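Methylglyoxal reductase (NADPH-dependent) (Candida albicans SC5314, PDB 6KWS) probably reduces methylglyoxal with NADPH as hydride donor, as a member of the dihydroflavonol-4-reductase group of extended short-chain dehydrogenases. Local coordinates at residues Phe196-Gln201 with Tyr321-Ser326; Asp177-Lys180 with Asn184-Phe187; Val4-Ala9 with Lys19-Lys24; Ala128-Ala133 with Arg260-Ser265; Leu222-Lys225 with Ile230-Ser233. The protein carries 1 engineered substitution. One frame throughout, in Å; residues are numbered along the deposited sequence.

Interaction 1. Residues Phe196-Gln201 with Tyr321-Ser326; sequences FVFGPQ and YNLEQS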
# COMPACT_ATOMS: atom_id res chain seq x y z
N PHE A 196 1.66 -7.71 -2.01
CA PHE A 196 3.00 -7.15 -1.82
C PHE A 196 3.27 -6.08 -2.86
O PHE A 196 3.12 -6.31 -4.06
CB PHE A 196 4.07 -8.23 -1.89
CG PHE A 196 4.00 -9.22 -0.79
CD1 PHE A 196 4.39 -8.88 0.50
CD2 PHE A 196 3.57 -10.53 -1.04
CE1 PHE A 196 4.32 -9.81 1.53
CE2 PHE A 196 3.50 -11.47 -0.02
CZ PHE A 196 3.88 -11.11 1.27
N VAL A 197 3.68 -4.90 -2.41
CA VAL A 197 3.85 -3.76 -3.30
C VAL A 197 5.32 -3.67 -3.72
O VAL A 197 6.20 -3.42 -2.88
CB VAL A 197 3.38 -2.47 -2.63
CG1 VAL A 197 3.63 -1.33 -3.57
CG2 VAL A 197 1.91 -2.56 -2.27
N PHE A 198 5.57 -3.86 -5.01
CA PHE A 198 6.89 -3.74 -5.61
C PHE A 198 6.96 -2.42 -6.37
O PHE A 198 5.98 -1.69 -6.48
CB PHE A 198 7.17 -4.90 -6.57
CG PHE A 198 7.31 -6.22 -5.91
CD1 PHE A 198 7.56 -6.31 -4.56
CD2 PHE A 198 7.19 -7.40 -6.65
CE1 PHE A 198 7.69 -7.55 -3.94
CE2 PHE A 198 7.33 -8.65 -6.04
CZ PHE A 198 7.58 -8.72 -4.68
N GLY A 199 8.13 -2.13 -6.94
CA GLY A 199 8.27 -0.99 -7.81
C GLY A 199 9.23 0.02 -7.24
O GLY A 199 9.58 -0.01 -6.05
N PRO A 200 9.68 0.96 -8.08
CA PRO A 200 10.64 1.97 -7.63
C PRO A 200 9.99 3.02 -6.74
O PRO A 200 8.78 3.24 -6.76
CB PRO A 200 11.10 2.59 -8.94
CG PRO A 200 9.80 2.54 -9.76
CD PRO A 200 9.24 1.19 -9.46
N GLN A 201 10.83 3.73 -5.98
CA GLN A 201 10.39 4.94 -5.31
C GLN A 201 10.23 6.12 -6.28
O GLN A 201 10.85 6.16 -7.34
CB GLN A 201 11.38 5.32 -4.21
CG GLN A 201 11.78 4.16 -3.37
CD GLN A 201 11.94 4.55 -1.94
OE1 GLN A 201 13.00 5.01 -1.52
NE2 GLN A 201 10.87 4.36 -1.16
N TYR A 321 1.63 -2.71 -14.88
CA TYR A 321 2.97 -3.24 -15.10
C TYR A 321 3.00 -4.75 -14.85
O TYR A 321 2.18 -5.29 -14.09
CB TYR A 321 3.97 -2.57 -14.17
CG TYR A 321 4.25 -1.12 -14.47
CD1 TYR A 321 5.22 -0.76 -15.39
CD2 TYR A 321 3.56 -0.10 -13.80
CE1 TYR A 321 5.50 0.57 -15.65
CE2 TYR A 321 3.83 1.24 -14.07
CZ TYR A 321 4.80 1.56 -14.99
OH TYR A 321 5.12 2.87 -15.28
N ASN A 322 3.94 -5.44 -15.49
CA ASN A 322 4.11 -6.86 -15.21
C ASN A 322 5.33 -7.08 -14.30
O ASN A 322 6.05 -6.13 -13.95
CB ASN A 322 4.22 -7.67 -16.50
CG ASN A 322 5.46 -7.32 -17.34
OD1 ASN A 322 6.55 -7.09 -16.82
ND2 ASN A 322 5.28 -7.32 -18.66
N LEU A 323 5.57 -8.34 -13.92
CA LEU A 323 6.66 -8.64 -12.99
C LEU A 323 8.00 -8.11 -13.50
O LEU A 323 8.73 -7.44 -12.76
CB LEU A 323 6.78 -10.15 -12.74
CG LEU A 323 6.93 -10.64 -11.29
CD1 LEU A 323 7.88 -11.80 -11.22
CD2 LEU A 323 7.31 -9.56 -10.29
N GLU A 324 8.33 -8.39 -14.77
CA GLU A 324 9.65 -8.02 -15.27
C GLU A 324 9.84 -6.50 -15.25
O GLU A 324 10.88 -6.01 -14.81
CB GLU A 324 9.88 -8.58 -16.68
CG GLU A 324 11.19 -8.11 -17.40
CD GLU A 324 11.07 -6.74 -18.10
OE1 GLU A 324 12.00 -5.89 -17.95
OE2 GLU A 324 10.05 -6.51 -18.80
N GLN A 325 8.86 -5.74 -15.72
CA GLN A 325 8.99 -4.29 -15.66
C GLN A 325 9.17 -3.83 -14.22
O GLN A 325 10.09 -3.07 -13.90
CB GLN A 325 7.78 -3.60 -16.29
CG GLN A 325 7.38 -4.21 -17.58
CD GLN A 325 6.18 -3.55 -18.20
OE1 GLN A 325 5.05 -3.72 -17.73
NE2 GLN A 325 6.42 -2.78 -19.26
N SER A 326 8.29 -4.30 -13.34
CA SER A 326 8.29 -3.85 -11.96
C SER A 326 9.61 -4.20 -11.28
O SER A 326 10.23 -3.36 -10.62
CB SER A 326 7.10 -4.46 -11.22
OG SER A 326 6.88 -3.81 -9.98
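F198 and L323 make the apolar part of this contact. CD2 of L323 lies at the edge of the F198 ring, near its plane, 4.2 Å from F198 CD2. A third group packs on the same ring: F268 meets it edge-to-face.

This joins strand 196-198, an outermost strand of the large Rossmann-type sheet, to the start of the C-terminal helix 323-337. V197, next to F198, binds NADPH in a structure of this protein, and its CB points away from the helix.

S326 packs its OG against the strand end without a hydrogen bond between the segments. The OG stands anti to the backbone N (chi1 -166°), 3.6 Å from F198 CB. It is also 3.7 Å from the backbone N of G199, which has no side chain. The OG hydrogen-bonds instead to D239 on the adjoining strand 234-239.

Hydrogen bonds also set the helix start. N322 is the N-cap, and with Q325 it forms a capping box. Q325 N donates to N322 OD1 at 2.9 Å, nearly straight. N322 N donates to Q325 OE1 at 3.0 Å, in the carbonyl plane and on a lone pair.

Interaction 2. Residues Asp177-Lys180 with Asn184-Phe187; sequences DFIK and NVKF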
# COMPACT_ATOMS: atom_id res chain seq x y z
N ASP A 177 -17.39 -0.65 9.72
CA ASP A 177 -18.26 -0.46 10.88
C ASP A 177 -18.62 1.00 11.05
O ASP A 177 -19.78 1.33 11.32
CB ASP A 177 -17.60 -1.00 12.16
CG ASP A 177 -17.58 -2.52 12.22
OD1 ASP A 177 -17.02 -3.07 13.20
OD2 ASP A 177 -18.12 -3.16 11.27
N PHE A 178 -17.66 1.90 10.86
CA PHE A 178 -17.93 3.30 11.15
C PHE A 178 -19.01 3.83 10.25
O PHE A 178 -19.99 4.44 10.71
CB PHE A 178 -16.67 4.14 11.03
CG PHE A 178 -16.89 5.59 11.38
CD1 PHE A 178 -17.45 6.47 10.46
CD2 PHE A 178 -16.56 6.06 12.63
CE1 PHE A 178 -17.67 7.79 10.79
CE2 PHE A 178 -16.78 7.39 12.96
CZ PHE A 178 -17.33 8.26 12.04
N ILE A 179 -18.87 3.64 8.94
CA ILE A 179 -19.83 4.26 8.05
C ILE A 179 -21.16 3.51 8.07
O ILE A 179 -22.21 4.10 7.82
CB ILE A 179 -19.26 4.37 6.62
CG1 ILE A 179 -18.98 2.99 6.07
CG2 ILE A 179 -17.99 5.21 6.64
CD1 ILE A 179 -19.57 2.75 4.72
N LYS A 180 -21.15 2.21 8.37
CA LYS A 180 -22.42 1.51 8.42
C LYS A 180 -23.14 1.73 9.75
O LYS A 180 -24.37 1.67 9.80
CB LYS A 180 -22.23 0.02 8.12
CG LYS A 180 -22.18 -0.29 6.63
CD LYS A 180 -21.27 -1.48 6.33
CE LYS A 180 -21.05 -1.65 4.83
NZ LYS A 180 -22.30 -1.40 4.09
N ASN A 184 -25.97 9.99 9.32
CA ASN A 184 -25.61 11.31 8.79
C ASN A 184 -24.38 11.30 7.90
O ASN A 184 -23.91 12.39 7.49
CB ASN A 184 -25.33 12.35 9.90
CG ASN A 184 -26.56 12.74 10.71
OD1 ASN A 184 -27.70 12.62 10.24
ND2 ASN A 184 -26.33 13.21 11.95
N VAL A 185 -23.81 10.14 7.58
CA VAL A 185 -22.49 10.06 6.96
C VAL A 185 -22.55 10.67 5.57
O VAL A 185 -23.26 10.17 4.69
CB VAL A 185 -22.00 8.62 6.90
CG1 VAL A 185 -20.65 8.57 6.23
CG2 VAL A 185 -21.95 8.03 8.30
N LYS A 186 -21.78 11.74 5.35
CA LYS A 186 -21.87 12.52 4.12
C LYS A 186 -20.93 12.04 3.03
O LYS A 186 -21.12 12.38 1.86
CB LYS A 186 -21.59 14.00 4.42
CG LYS A 186 -22.63 14.67 5.33
CD LYS A 186 -22.31 16.16 5.57
CE LYS A 186 -21.72 16.41 6.98
NZ LYS A 186 -20.74 17.56 7.03
N PHE A 187 -19.93 11.23 3.36
CA PHE A 187 -18.96 10.80 2.37
C PHE A 187 -19.11 9.32 2.07
O PHE A 187 -19.54 8.54 2.92
CB PHE A 187 -17.52 11.07 2.84
CG PHE A 187 -17.20 10.52 4.20
CD1 PHE A 187 -16.76 9.21 4.35
CD2 PHE A 187 -17.32 11.30 5.33
CE1 PHE A 187 -16.46 8.70 5.61
CE2 PHE A 187 -17.02 10.80 6.58
CZ PHE A 187 -16.58 9.51 6.73
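The carbonyl O of I179 meets a methyl group of V185 here: CG2 of V185 sits 4.0 Å from it. No hydrogen bond links the two segments, so apolar side chains hold them. The contact closes the alpha-to-beta turn of the Rossmann-type fold. Helix 160-181 ends just after I179, and the chain folds back through a short loop into strand 188-194 of the large sheet. The CA atoms of I179 and V185 are 6.5 Å apart.

I179 sends CG2 toward the loop. It reaches V185 CG1 at 4.3 Å and F187 CE1 at 3.9 Å. The side chains of I179 and F187 cross obliquely. The first torsion of I179 (chi1 62°) puts CG1 between the backbone N and the carbonyl carbon, and leaves CG2 beside the N.

V185 points its CB at the helix and uses both methyls. CG2 goes to the I179 carbonyl, while CG1 serves both I179 and F187. F187 also leans on I111 of helix 92-114, and F178 packs on L108 and Q109 of the same helix. The end of helix 160-181 and the loop thus share a neighbour. K186 turns to a different partner, with a weak hydrogen bond from K186 NZ to the carbonyl O of N116. CG1 of V185 lies 4.1 Å above the plane of the F187 ring, over its centre.

Interaction 3. Residues Val4-Ala9 with Lys19-Lys24; sequences VIVSGA and KQLLAK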
# COMPACT_ATOMS: atom_id res chain seq x y z
N VAL A 4 -7.39 17.98 -2.61
CA VAL A 4 -7.28 16.63 -2.07
C VAL A 4 -6.33 16.64 -0.88
O VAL A 4 -5.22 17.17 -0.98
CB VAL A 4 -6.78 15.64 -3.14
CG1 VAL A 4 -6.61 14.28 -2.52
CG2 VAL A 4 -7.77 15.59 -4.30
N ILE A 5 -6.76 16.04 0.23
CA ILE A 5 -5.90 15.83 1.39
C ILE A 5 -5.33 14.42 1.34
O ILE A 5 -6.07 13.44 1.17
CB ILE A 5 -6.65 16.06 2.71
CG1 ILE A 5 -7.35 17.41 2.70
CG2 ILE A 5 -5.66 15.97 3.87
CD1 ILE A 5 -8.08 17.70 4.01
N VAL A 6 -4.01 14.31 1.52
CA VAL A 6 -3.33 13.03 1.50
C VAL A 6 -2.53 12.93 2.79
O VAL A 6 -1.63 13.75 3.03
CB VAL A 6 -2.40 12.89 0.28
CG1 VAL A 6 -1.62 11.59 0.37
CG2 VAL A 6 -3.21 12.98 -1.05
N SER A 7 -2.84 11.94 3.61
CA SER A 7 -2.10 11.75 4.85
C SER A 7 -0.89 10.86 4.61
O SER A 7 -0.92 9.96 3.76
CB SER A 7 -2.98 11.11 5.92
OG SER A 7 -3.38 9.82 5.50
N GLY A 8 0.17 11.11 5.38
CA GLY A 8 1.40 10.35 5.25
C GLY A 8 2.04 10.53 3.89
O GLY A 8 2.42 9.54 3.24
N ALA A 9 2.17 11.79 3.46
CA ALA A 9 2.49 12.10 2.07
C ALA A 9 3.92 11.74 1.66
O ALA A 9 4.21 11.75 0.45
CB ALA A 9 2.25 13.59 1.83
N LYS A 19 2.52 12.63 -6.80
CA LYS A 19 3.01 12.92 -8.14
C LYS A 19 1.90 12.81 -9.17
O LYS A 19 1.73 13.70 -10.02
CB LYS A 19 4.16 11.98 -8.49
CG LYS A 19 4.80 12.26 -9.83
CD LYS A 19 5.69 11.14 -10.32
CE LYS A 19 6.80 10.80 -9.30
NZ LYS A 19 8.17 10.60 -9.91
N GLN A 20 1.12 11.74 -9.12
CA GLN A 20 0.04 11.60 -10.09
C GLN A 20 -1.05 12.63 -9.87
O GLN A 20 -1.58 13.18 -10.85
CB GLN A 20 -0.53 10.19 -10.05
CG GLN A 20 0.51 9.11 -10.28
CD GLN A 20 -0.15 7.83 -10.67
OE1 GLN A 20 -1.31 7.82 -11.08
NE2 GLN A 20 0.57 6.72 -10.52
N LEU A 21 -1.40 12.92 -8.61
CA LEU A 21 -2.38 13.97 -8.34
C LEU A 21 -1.92 15.32 -8.89
O LEU A 21 -2.69 16.02 -9.53
CB LEU A 21 -2.66 14.07 -6.84
CG LEU A 21 -3.67 13.12 -6.19
CD1 LEU A 21 -3.71 13.36 -4.69
CD2 LEU A 21 -5.08 13.26 -6.80
N LEU A 22 -0.65 15.69 -8.66
CA LEU A 22 -0.16 16.98 -9.16
C LEU A 22 -0.28 17.08 -10.67
O LEU A 22 -0.61 18.15 -11.21
CB LEU A 22 1.29 17.22 -8.77
CG LEU A 22 1.54 17.54 -7.31
CD1 LEU A 22 3.04 17.73 -7.12
CD2 LEU A 22 0.74 18.78 -6.86
N ALA A 23 -0.00 15.98 -11.37
CA ALA A 23 -0.04 15.99 -12.83
C ALA A 23 -1.45 16.04 -13.40
O ALA A 23 -1.61 16.21 -14.60
CB ALA A 23 0.69 14.77 -13.39
N LYS A 24 -2.48 15.86 -12.57
CA LYS A 24 -3.86 16.09 -12.98
C LYS A 24 -4.38 17.42 -12.44
O LYS A 24 -5.60 17.62 -12.34
CB LYS A 24 -4.75 14.93 -12.54
CG LYS A 24 -4.58 13.66 -13.38
CD LYS A 24 -5.11 12.39 -12.69
CE LYS A 24 -6.06 11.63 -13.60
NZ LYS A 24 -5.91 10.14 -13.53
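L21 reaches from the helix onto V4 and V6 of the first strand. Its CB points toward the strand but touches neither valine itself. CG is the branch point, still well short of both. The second torsion (chi2 177°) sets CD1 anti to CA, which carries this methyl straight out to the strand. There CD1 makes the contact. It lies 3.7 Å from V4 CG1 and equally 3.7 Å from V6 CG2, so it rests between the two valines. It also comes to 4.1 Å from V4 CB. CD2 of L21 lies nearest V4 CG2, at 4.3 Å, a looser approach.

The two valines meet the leucine differently. The side chains of V4 and L21 cross at about a right angle, whereas V6 and L21 meet tip to tip. V4 and V6 alternate with I5, whose CB points away from the helix.

This is the opening beta-alpha-beta unit of the Rossmann fold: strand 3-7, helix 12-23 and strand 27-32. T10 in the turn after the strand, and F12 and I13 at the start of the helix, bind NADPH in a structure of this protein. V6 is close to a further NADPH residue, L81.

L21 also touches V28, L79 and I248, so neighbouring strands and helix 240-252 share the cluster. Every atom that meets across the segments is a carbon of an aliphatic side chain. The contact therefore depends on exclusion of water and close fit, with no directional bond to fix the helix on the strand.

Interaction 4. Residues Ala128-Ala133 with Arg260-Ser265; sequences AAISTA and RILLNS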
# COMPACT_ATOMS: atom_id res chain seq x y z
N ALA A 128 -4.04 -8.57 2.84
CA ALA A 128 -4.10 -9.29 4.10
C ALA A 128 -5.46 -9.20 4.77
O ALA A 128 -5.79 -10.05 5.59
CB ALA A 128 -3.02 -8.78 5.05
N ALA A 129 -6.26 -8.17 4.47
CA ALA A 129 -7.61 -8.12 5.02
C ALA A 129 -8.58 -8.95 4.19
O ALA A 129 -9.72 -9.18 4.63
CB ALA A 129 -8.11 -6.68 5.12
N ILE A 130 -8.16 -9.42 3.02
CA ILE A 130 -9.02 -10.21 2.16
C ILE A 130 -8.82 -11.71 2.36
O ILE A 130 -9.79 -12.47 2.36
CB ILE A 130 -8.79 -9.81 0.69
CG1 ILE A 130 -9.19 -8.35 0.46
CG2 ILE A 130 -9.60 -10.72 -0.18
CD1 ILE A 130 -9.30 -7.95 -1.01
N SER A 131 -7.58 -12.18 2.55
CA SER A 131 -7.29 -13.60 2.39
C SER A 131 -6.98 -14.26 3.73
O SER A 131 -6.05 -13.86 4.44
CB SER A 131 -6.15 -13.80 1.39
OG SER A 131 -4.93 -13.33 1.90
N THR A 132 -7.76 -15.29 4.05
CA THR A 132 -7.45 -16.18 5.17
C THR A 132 -6.28 -17.09 4.78
O THR A 132 -6.25 -17.63 3.67
CB THR A 132 -8.69 -17.01 5.51
OG1 THR A 132 -9.82 -16.13 5.67
CG2 THR A 132 -8.50 -17.78 6.76
N ALA A 133 -5.31 -17.25 5.69
CA ALA A 133 -4.11 -18.03 5.37
C ALA A 133 -4.46 -19.40 4.79
O ALA A 133 -3.87 -19.83 3.80
CB ALA A 133 -3.23 -18.19 6.61
N ARG A 260 -14.47 -2.30 -2.17
CA ARG A 260 -13.14 -2.77 -1.81
C ARG A 260 -12.44 -3.18 -3.10
O ARG A 260 -12.89 -4.10 -3.78
CB ARG A 260 -13.18 -3.97 -0.88
CG ARG A 260 -13.85 -3.76 0.43
CD ARG A 260 -13.94 -5.13 1.06
NE ARG A 260 -12.80 -5.43 1.92
CZ ARG A 260 -12.36 -6.67 2.15
NH1 ARG A 260 -12.96 -7.71 1.56
NH2 ARG A 260 -11.32 -6.86 2.96
N ILE A 261 -11.34 -2.51 -3.43
CA ILE A 261 -10.68 -2.74 -4.70
C ILE A 261 -9.42 -3.56 -4.44
O ILE A 261 -8.50 -3.10 -3.74
CB ILE A 261 -10.39 -1.43 -5.43
CG1 ILE A 261 -11.71 -0.78 -5.86
CG2 ILE A 261 -9.69 -1.69 -6.70
CD1 ILE A 261 -11.84 0.65 -5.46
N LEU A 262 -9.38 -4.76 -4.98
CA LEU A 262 -8.21 -5.62 -4.85
C LEU A 262 -7.16 -5.20 -5.88
O LEU A 262 -7.45 -5.06 -7.08
CB LEU A 262 -8.64 -7.08 -5.04
CG LEU A 262 -7.93 -8.20 -4.30
CD1 LEU A 262 -8.68 -9.54 -4.51
CD2 LEU A 262 -6.50 -8.30 -4.78
N LEU A 263 -5.93 -4.96 -5.42
CA LEU A 263 -4.85 -4.59 -6.31
C LEU A 263 -3.82 -5.70 -6.32
O LEU A 263 -3.05 -5.86 -5.37
CB LEU A 263 -4.22 -3.25 -5.94
CG LEU A 263 -4.87 -2.38 -7.02
CD1 LEU A 263 -6.22 -1.86 -6.54
CD2 LEU A 263 -3.99 -1.32 -7.60
N ASN A 264 -3.85 -6.48 -7.40
CA ASN A 264 -2.92 -7.57 -7.58
C ASN A 264 -2.70 -7.78 -9.07
O ASN A 264 -3.65 -7.94 -9.84
CB ASN A 264 -3.42 -8.86 -6.93
CG ASN A 264 -2.40 -9.98 -7.03
OD1 ASN A 264 -1.47 -10.06 -6.24
ND2 ASN A 264 -2.55 -10.84 -8.02
N SER A 265 -1.43 -7.78 -9.46
CA SER A 265 -1.02 -8.03 -10.83
C SER A 265 -0.69 -9.50 -11.11
O SER A 265 -0.72 -9.91 -12.28
CB SER A 265 0.21 -7.18 -11.13
OG SER A 265 0.49 -7.19 -12.51
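R260 and A129 share the polar bond of this contact. NH2 of R260 donates to the carbonyl O of A129 at 3.3 Å and 145°, a weak bond, with the oxygen near the plane of the guanidinium at its edge. I130 supplies most of the remaining contact. The segments join a strand of the Rossmann-type sheet, 260-269, to the loop that follows strand 120-124.

The I130 and R260 side chains run alongside each other in opposite senses, with I130 CG1 3.6 Å from R260 NH2. CD1 stands over one face of the guanidinium, 4.3 Å above the plane and off-centre over the group. The same methyl goes on to L262, where it is 3.6 Å from CG. I130 is packed against both the charged group and an aliphatic chain.

The arginine chain is bent at chi3 (92°), which turns the guanidinium toward the loop. Its main polar partner lies beyond the two segments: NE forms a salt bridge with E172 on helix 160-181. NH1 donates to the carbonyl oxygens of E145 and D147. The guanidinium is thus held at all three nitrogens, though the bond from NH2 to A129 is weak, which should restrict its rotation.

Further out, backbone bonds tie A129 to N149, and S131 OG hydrogen-bonds to R165. Helix 160-181 also carries K168, an NADPH-binding residue in a structure of this protein. The side chain of A129 is about 5 Å from that of K168. CB of A129 approaches the same nitrogen as its carbonyl, lying 3.9 Å from R260 NH2.

Interaction 5. Residues Leu222-Lys225 with Ile230-Ser233; sequences LKLK and IPAS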
# COMPACT_ATOMS: atom_id res chain seq x y z
N LEU A 222 19.42 -9.05 -3.80
CA LEU A 222 20.67 -8.45 -4.26
C LEU A 222 21.81 -8.60 -3.27
O LEU A 222 22.96 -8.38 -3.65
CB LEU A 222 20.48 -6.96 -4.57
CG LEU A 222 19.48 -6.66 -5.69
CD1 LEU A 222 19.32 -5.19 -5.92
CD2 LEU A 222 19.92 -7.35 -6.94
N LYS A 223 21.54 -8.97 -2.02
CA LYS A 223 22.61 -9.15 -1.04
C LYS A 223 23.03 -10.60 -0.88
O LYS A 223 23.80 -10.90 0.03
CB LYS A 223 22.18 -8.58 0.30
CG LYS A 223 21.80 -7.12 0.25
CD LYS A 223 21.39 -6.67 1.63
CE LYS A 223 20.46 -5.49 1.57
NZ LYS A 223 19.52 -5.58 2.72
N LEU A 224 22.57 -11.50 -1.72
CA LEU A 224 22.99 -12.89 -1.64
C LEU A 224 24.27 -13.12 -2.43
O LEU A 224 24.50 -12.51 -3.48
CB LEU A 224 21.89 -13.80 -2.16
CG LEU A 224 20.57 -13.62 -1.43
CD1 LEU A 224 19.51 -14.57 -1.98
CD2 LEU A 224 20.77 -13.80 0.08
N LYS A 225 25.13 -14.01 -1.90
CA LYS A 225 26.34 -14.56 -2.51
C LYS A 225 25.99 -15.79 -3.36
O LYS A 225 25.00 -16.48 -3.08
CB LYS A 225 27.35 -14.94 -1.42
CG LYS A 225 27.44 -13.94 -0.26
CD LYS A 225 28.76 -14.09 0.50
CE LYS A 225 29.35 -12.72 0.87
NZ LYS A 225 29.98 -11.96 -0.25
N ILE A 230 18.22 -19.57 -1.79
CA ILE A 230 17.30 -18.48 -2.13
C ILE A 230 16.18 -18.46 -1.10
O ILE A 230 15.61 -19.52 -0.81
CB ILE A 230 16.76 -18.69 -3.53
CG1 ILE A 230 17.90 -18.56 -4.54
CG2 ILE A 230 15.59 -17.75 -3.80
CD1 ILE A 230 17.52 -18.97 -5.93
N PRO A 231 15.81 -17.30 -0.55
CA PRO A 231 14.76 -17.28 0.46
C PRO A 231 13.47 -17.87 -0.09
O PRO A 231 13.23 -17.89 -1.30
CB PRO A 231 14.59 -15.80 0.80
CG PRO A 231 15.79 -15.12 0.24
CD PRO A 231 16.20 -15.93 -0.95
N ALA A 232 12.65 -18.38 0.81
CA ALA A 232 11.28 -18.69 0.47
C ALA A 232 10.47 -17.42 0.70
O ALA A 232 10.53 -16.81 1.77
CB ALA A 232 10.74 -19.86 1.29
N SER A 233 9.78 -16.98 -0.35
CA SER A 233 8.90 -15.83 -0.28
C SER A 233 7.94 -16.02 -1.43
O SER A 233 8.37 -16.32 -2.55
CB SER A 233 9.64 -14.50 -0.43
OG SER A 233 10.41 -14.23 0.72
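L224 and I230 lie with their CA atoms 8.0 Å apart, both in extended backbone, with no backbone hydrogen bond between the two segments.

L224 makes the contact. Its CB points toward the other segment, and CG is anti to the carbonyl carbon, beside the backbone N (chi1 -57°). The second torsion (chi2 -179°) extends the chain, so CD1 is the atom that arrives. CD1 of L224 meets the proline ring at its CD atom, 3.7 Å from P231 CD. CD1 also comes to 4.5 Å from the CA of I230, the residue before the proline.

Both segments belong to one long loop that links helix 216-222 to strand 234-239 of the large Rossmann-type sheet. The contact closes the loop near its two ends, at the surface of the protein and away from the annotated NADPH residues. Between the segments, D228 accepts a hydrogen bond from K225 N through OD1.

Neighbouring elements complete the apolar patch. L224 and I230 both touch P289, and I230 also packs on V274 of helix 270-280. K223 forms a salt bridge from NZ to E216. Just after P231 in the chain, S233 OG donates to the carbonyl O of A232 at 2.8 Å. The hydroxyl lies well out of the carbonyl plane.

How the interactions relate
Interactions 1, 3 and 4 all reach the large Rossmann-type sheet, through strands 196-198, 3-7 and 260-269. Interaction 3 comes first along the chain and builds the opening beta-alpha-beta unit. Interaction 4 then crosses interaction 1, their segments alternating. Their centres are 17 Å apart, and they touch where S265 OG meets Y321 O in a probable hydrogen bond. Interaction 2 is nested inside the span closed by interaction 4, and interaction 5 inside those of both 1 and 4. Interactions 2 and 5 lie about 45 Å apart between centres, on opposite sides of the chain's centre. Interactions 1 and 4 tie distant sequence to the sheet that carries NADPH-binding residues, whereas 2, 3 and 5 join parts close in sequence.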